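Local coordinates for tetraacyldisaccharide 4'-kinase (Aquifex aeolicus, PDB 4EHX), which transfers the gamma-phosphate of ATP to the 4'-position of a tetraacyldisaccharide 1-phosphate, forming lipid IVA, as a P-loop kinase of lipid A biosynthesis, at residues I69-L82 and E95-L108. Sequence-based numbering, arbitrary orientation. Where two conformers were deposited one is given.
Sequences ILSRGYKRKSKGTL and EEAGDEPYLMAKLL
I69 meets L108 tip to tip, with I69 CG1 3.6 Å from L108 CD1. The other branch of I69, CG2, lies anti to the backbone N and faces M104 CG. In one of its two conformers, S71 OG lies near P101 CG and hydrogen-bonds D138 OD2. G73 carries no side chain, and P101 CG comes within 3.6 Å of G73 CA. K75, poorly ordered, crosses E100 at about a right angle. As modelled, K75 NZ is 5.0 Å from E100 OE2, too far for a salt bridge. K75 O lies 3.4 Å from G98 CA, at the break between the two helices. R76 runs past the end of the first helix, its CD 3.0 Å from A97 O. That buried carbonyl has no hydrogen-bond partner. A bend at chi3 (-58°) turns the guanidinium back to its own loop, where R76 NH2 donates to G80 O almost in the guanidinium plane. K77 N makes a weak hydrogen bond to E95 O. S78 OG donates to E96 O at 3.2 Å, and L82 CD2 packs near the same carbonyl. M104 reaches D138 and approaches K51, a predicted ATP-binding residue of the P-loop. The contact sets strand 67-71, the loop after it and the start of strand 81-86 against helices 94-97 and 99-107. Strand 67-71 runs parallel to strands 112-116 and 134-138, and A115 of the former touches P101 and R76.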
loop_
_atom_site.group_PDB
_atom_site.type_symbol
_atom_site.label_atom_id
_atom_site.label_comp_id
_atom_site.label_asym_id
_atom_site.label_seq_id
_atom_site.Cartn_x
_atom_site.Cartn_y
_atom_site.Cartn_z
ATOM N N ILE A 69 1.123 7.013 10.001
ATOM C CA ILE A 69 0.913 5.670 9.464
ATOM C C ILE A 69 1.575 4.649 10.385
ATOM O O ILE A 69 2.710 4.843 10.794
ATOM C CB ILE A 69 1.582 5.503 8.081
ATOM C CG1 ILE A 69 1.159 6.621 7.124
ATOM C CG2 ILE A 69 1.322 4.082 7.520
ATOM C CD1 ILE A 69 -0.309 6.699 6.883
ATOM N N LEU A 70 0.865 3.570 10.710
ATOM C CA LEU A 70 1.462 2.470 11.453
ATOM C C LEU A 70 1.641 1.341 10.468
ATOM O O LEU A 70 0.657 0.733 10.021
ATOM C CB LEU A 70 0.552 2.012 12.618
ATOM C CG LEU A 70 0.209 3.075 13.661
ATOM C CD1 LEU A 70 -0.705 2.472 14.767
ATOM C CD2 LEU A 70 1.502 3.633 14.279
ATOM N N SER A 71 2.898 1.093 10.115
ATOM C CA SER A 71 3.258 0.083 9.130
ATOM C C SER A 71 3.930 -1.118 9.814
ATOM O O SER A 71 4.555 -0.968 10.863
ATOM C CB SER A 71 4.199 0.726 8.105
ATOM O OG SER A 71 4.223 0.016 6.890
ATOM N N ARG A 72 3.815 -2.297 9.206
ATOM C CA ARG A 72 4.413 -3.514 9.761
ATOM C C ARG A 72 5.919 -3.495 9.725
ATOM O O ARG A 72 6.571 -3.839 10.714
ATOM C CB ARG A 72 3.926 -4.761 9.015
ATOM C CG ARG A 72 4.367 -6.065 9.684
ATOM C CD ARG A 72 3.770 -7.280 8.985
ATOM N NE ARG A 72 4.057 -8.518 9.708
ATOM C CZ ARG A 72 3.623 -9.721 9.338
ATOM N NH1 ARG A 72 3.931 -10.789 10.063
ATOM N NH2 ARG A 72 2.880 -9.860 8.246
ATOM N N GLY A 73 6.473 -3.120 8.575
ATOM C CA GLY A 73 7.905 -3.225 8.366
ATOM C C GLY A 73 8.377 -4.657 8.533
ATOM O O GLY A 73 9.226 -4.942 9.375
ATOM N N TYR A 74 7.826 -5.561 7.728
ATOM C CA TYR A 74 8.107 -6.990 7.858
ATOM C C TYR A 74 9.606 -7.302 7.931
ATOM O O TYR A 74 10.086 -7.863 8.921
ATOM C CB TYR A 74 7.444 -7.772 6.715
ATOM C CG TYR A 74 7.567 -9.277 6.831
ATOM C CD1 TYR A 74 7.249 -9.932 8.015
ATOM C CD2 TYR A 74 7.984 -10.045 5.749
ATOM C CE1 TYR A 74 7.357 -11.308 8.124
ATOM C CE2 TYR A 74 8.093 -11.423 5.848
ATOM C CZ TYR A 74 7.778 -12.049 7.038
ATOM O OH TYR A 74 7.885 -13.418 7.143
ATOM N N LYS A 75 10.340 -6.930 6.886
ATOM C CA LYS A 75 11.778 -7.181 6.828
ATOM C C LYS A 75 12.588 -5.901 6.985
ATOM O O LYS A 75 12.654 -5.081 6.067
ATOM C CB LYS A 75 12.144 -7.884 5.518
ATOM C CG LYS A 75 11.877 -7.051 4.275
ATOM C CD LYS A 75 12.283 -7.792 3.012
ATOM C CE LYS A 75 12.014 -6.954 1.774
ATOM N NZ LYS A 75 12.405 -7.664 0.527
ATOM N N ARG A 76 13.206 -5.738 8.153
ATOM C CA ARG A 76 13.992 -4.541 8.449
ATOM C C ARG A 76 15.389 -4.871 8.979
ATOM O O ARG A 76 15.658 -6.001 9.389
ATOM C CB ARG A 76 13.257 -3.655 9.461
ATOM C CG ARG A 76 11.750 -3.735 9.371
ATOM C CD ARG A 76 11.084 -2.463 9.869
ATOM N NE ARG A 76 11.422 -2.138 11.252
ATOM C CZ ARG A 76 10.714 -2.524 12.312
ATOM N NH1 ARG A 76 9.623 -3.271 12.157
ATOM N NH2 ARG A 76 11.099 -2.164 13.532
ATOM N N LYS A 77 16.270 -3.872 8.963
ATOM C CA LYS A 77 17.611 -3.993 9.536
ATOM C C LYS A 77 17.575 -3.641 11.021
ATOM O O LYS A 77 18.588 -3.714 11.720
ATOM C CB LYS A 77 18.606 -3.081 8.804
ATOM C CG LYS A 77 20.028 -3.130 9.358
ATOM C CD LYS A 77 20.953 -2.140 8.664
ATOM C CE LYS A 77 21.163 -2.496 7.203
ATOM N NZ LYS A 77 22.246 -1.677 6.590
ATOM N N SER A 78 16.395 -3.248 11.492
ATOM C CA SER A 78 16.177 -2.960 12.902
ATOM C C SER A 78 14.799 -3.472 13.304
ATOM O O SER A 78 13.887 -3.527 12.478
ATOM C CB SER A 78 16.284 -1.459 13.177
ATOM O OG SER A 78 15.244 -0.745 12.533
ATOM N N LYS A 79 14.655 -3.845 14.571
ATOM C CA LYS A 79 13.416 -4.439 15.057
ATOM C C LYS A 79 12.848 -3.651 16.234
ATOM O O LYS A 79 13.475 -2.708 16.720
ATOM C CB LYS A 79 13.660 -5.890 15.470
ATOM C CG LYS A 79 12.404 -6.734 15.560
ATOM C CD LYS A 79 12.695 -8.066 16.236
ATOM C CE LYS A 79 13.373 -7.896 17.600
ATOM N NZ LYS A 79 12.413 -7.551 18.695
ATOM N N GLY A 80 11.667 -4.051 16.697
ATOM C CA GLY A 80 10.976 -3.325 17.744
ATOM C C GLY A 80 10.079 -2.279 17.116
ATOM O O GLY A 80 9.387 -2.553 16.136
ATOM N N THR A 81 10.090 -1.077 17.673
ATOM C CA THR A 81 9.309 0.021 17.110
ATOM C C THR A 81 10.277 1.084 16.607
ATOM O O THR A 81 11.257 1.396 17.273
ATOM C CB THR A 81 8.370 0.614 18.157
ATOM O OG1 THR A 81 7.514 -0.420 18.650
ATOM C CG2 THR A 81 7.520 1.702 17.551
ATOM N N LEU A 82 10.013 1.622 15.422
ATOM C CA LEU A 82 10.949 2.529 14.774
ATOM C C LEU A 82 10.194 3.690 14.134
ATOM O O LEU A 82 9.286 3.473 13.332
ATOM C CB LEU A 82 11.730 1.775 13.691
ATOM C CG LEU A 82 12.651 2.619 12.810
ATOM C CD1 LEU A 82 13.768 3.203 13.656
ATOM C CD2 LEU A 82 13.207 1.792 11.666
ATOM N N GLU A 95 17.192 0.809 4.070
ATOM C CA GLU A 95 17.854 -0.361 4.631
ATOM C C GLU A 95 17.370 -0.648 6.057
ATOM O O GLU A 95 17.091 -1.796 6.407
ATOM C CB GLU A 95 19.379 -0.198 4.600
ATOM C CG GLU A 95 20.010 -0.173 3.199
ATOM C CD GLU A 95 20.322 1.233 2.693
ATOM O OE1 GLU A 95 19.610 2.189 3.078
ATOM O OE2 GLU A 95 21.285 1.380 1.907
ATOM N N GLU A 96 17.264 0.396 6.874
ATOM C CA GLU A 96 16.852 0.233 8.271
ATOM C C GLU A 96 15.330 0.213 8.459
ATOM O O GLU A 96 14.817 -0.441 9.367
ATOM C CB GLU A 96 17.477 1.325 9.148
ATOM C CG GLU A 96 17.141 1.211 10.626
ATOM C CD GLU A 96 17.996 2.115 11.497
ATOM O OE1 GLU A 96 18.865 2.830 10.952
ATOM O OE2 GLU A 96 17.798 2.105 12.732
ATOM N N ALA A 97 14.610 0.927 7.604
ATOM C CA ALA A 97 13.160 1.002 7.733
ATOM C C ALA A 97 12.481 -0.213 7.119
ATOM O O ALA A 97 11.379 -0.580 7.518
ATOM C CB ALA A 97 12.634 2.277 7.080
ATOM N N GLY A 98 13.144 -0.828 6.148
ATOM C CA GLY A 98 12.483 -1.762 5.256
ATOM C C GLY A 98 11.940 -0.986 4.069
ATOM O O GLY A 98 11.556 0.175 4.204
ATOM N N ASP A 99 11.914 -1.619 2.900
ATOM C CA ASP A 99 11.486 -0.943 1.679
ATOM C C ASP A 99 10.070 -0.378 1.752
ATOM O O ASP A 99 9.795 0.681 1.189
ATOM C CB ASP A 99 11.607 -1.876 0.472
ATOM C CG ASP A 99 13.030 -1.977 -0.051
ATOM O OD1 ASP A 99 13.976 -1.590 0.674
ATOM O OD2 ASP A 99 13.201 -2.455 -1.191
ATOM N N GLU A 100 9.175 -1.080 2.441
ATOM C CA GLU A 100 7.755 -0.706 2.466
ATOM C C GLU A 100 7.436 0.562 3.274
ATOM O O GLU A 100 6.776 1.484 2.769
ATOM C CB GLU A 100 6.894 -1.873 2.983
ATOM C CG GLU A 100 7.315 -3.257 2.478
ATOM C CD GLU A 100 8.547 -3.818 3.191
ATOM O OE1 GLU A 100 8.515 -3.968 4.434
ATOM O OE2 GLU A 100 9.549 -4.114 2.505
ATOM N N PRO A 101 7.850 0.598 4.552
ATOM C CA PRO A 101 7.601 1.838 5.302
ATOM C C PRO A 101 8.377 3.014 4.695
ATOM O O PRO A 101 7.882 4.137 4.719
ATOM C CB PRO A 101 8.136 1.514 6.706
ATOM C CG PRO A 101 8.091 0.005 6.796
ATOM C CD PRO A 101 8.460 -0.447 5.399
ATOM N N TYR A 102 9.579 2.759 4.183
ATOM C CA TYR A 102 10.377 3.843 3.608
ATOM C C TYR A 102 9.673 4.428 2.384
ATOM O O TYR A 102 9.534 5.646 2.253
ATOM C CB TYR A 102 11.803 3.388 3.256
ATOM C CG TYR A 102 12.688 4.537 2.790
ATOM C CD1 TYR A 102 12.649 4.983 1.470
ATOM C CD2 TYR A 102 13.540 5.194 3.680
ATOM C CE1 TYR A 102 13.455 6.044 1.044
ATOM C CE2 TYR A 102 14.340 6.256 3.267
ATOM C CZ TYR A 102 14.293 6.671 1.948
ATOM O OH TYR A 102 15.080 7.720 1.539
ATOM N N LEU A 103 9.220 3.560 1.486
ATOM C CA LEU A 103 8.478 4.027 0.324
ATOM C C LEU A 103 7.229 4.807 0.735
ATOM O O LEU A 103 6.951 5.889 0.208
ATOM C CB LEU A 103 8.104 2.852 -0.584
ATOM C CG LEU A 103 7.200 3.179 -1.778
ATOM C CD1 LEU A 103 7.789 4.296 -2.655
ATOM C CD2 LEU A 103 6.931 1.913 -2.601
ATOM N N MET A 104 6.459 4.253 1.671
ATOM C CA MET A 104 5.275 4.962 2.170
ATOM C C MET A 104 5.645 6.360 2.660
ATOM O O MET A 104 4.967 7.339 2.364
ATOM C CB MET A 104 4.624 4.164 3.313
ATOM C CG MET A 104 3.220 4.624 3.706
ATOM S SD MET A 104 1.939 3.976 2.611
ATOM C CE MET A 104 2.537 2.316 2.339
ATOM N N ALA A 105 6.720 6.450 3.434
ATOM C CA ALA A 105 7.158 7.755 3.941
ATOM C C ALA A 105 7.541 8.730 2.820
ATOM O O ALA A 105 7.247 9.929 2.886
ATOM C CB ALA A 105 8.316 7.576 4.931
ATOM N N LYS A 106 8.200 8.226 1.780
ATOM C CA LYS A 106 8.573 9.109 0.680
ATOM C C LYS A 106 7.329 9.556 -0.080
ATOM O O LYS A 106 7.277 10.664 -0.604
ATOM C CB LYS A 106 9.577 8.439 -0.270
ATOM C CG LYS A 106 10.938 8.135 0.343
ATOM C CD LYS A 106 11.646 9.374 0.926
ATOM C CE LYS A 106 11.971 10.400 -0.121
ATOM N NZ LYS A 106 13.158 11.269 0.253
ATOM N N LEU A 107 6.318 8.697 -0.126
ATOM C CA LEU A 107 5.077 9.060 -0.812
ATOM C C LEU A 107 4.150 9.976 -0.001
ATOM O O LEU A 107 3.175 10.485 -0.549
ATOM C CB LEU A 107 4.317 7.806 -1.258
ATOM C CG LEU A 107 5.001 6.911 -2.287
ATOM C CD1 LEU A 107 4.288 5.565 -2.345
ATOM C CD2 LEU A 107 5.029 7.626 -3.651
ATOM N N LEU A 108 4.451 10.189 1.286
ATOM C CA LEU A 108 3.610 11.038 2.144
ATOM C C LEU A 108 4.389 12.140 2.872
ATOM O O LEU A 108 4.658 12.025 4.070
ATOM C CB LEU A 108 2.891 10.182 3.198
ATOM C CG LEU A 108 2.074 8.968 2.751
ATOM C CD1 LEU A 108 1.799 8.062 3.938
ATOM C CD2 LEU A 108 0.786 9.411 2.097
#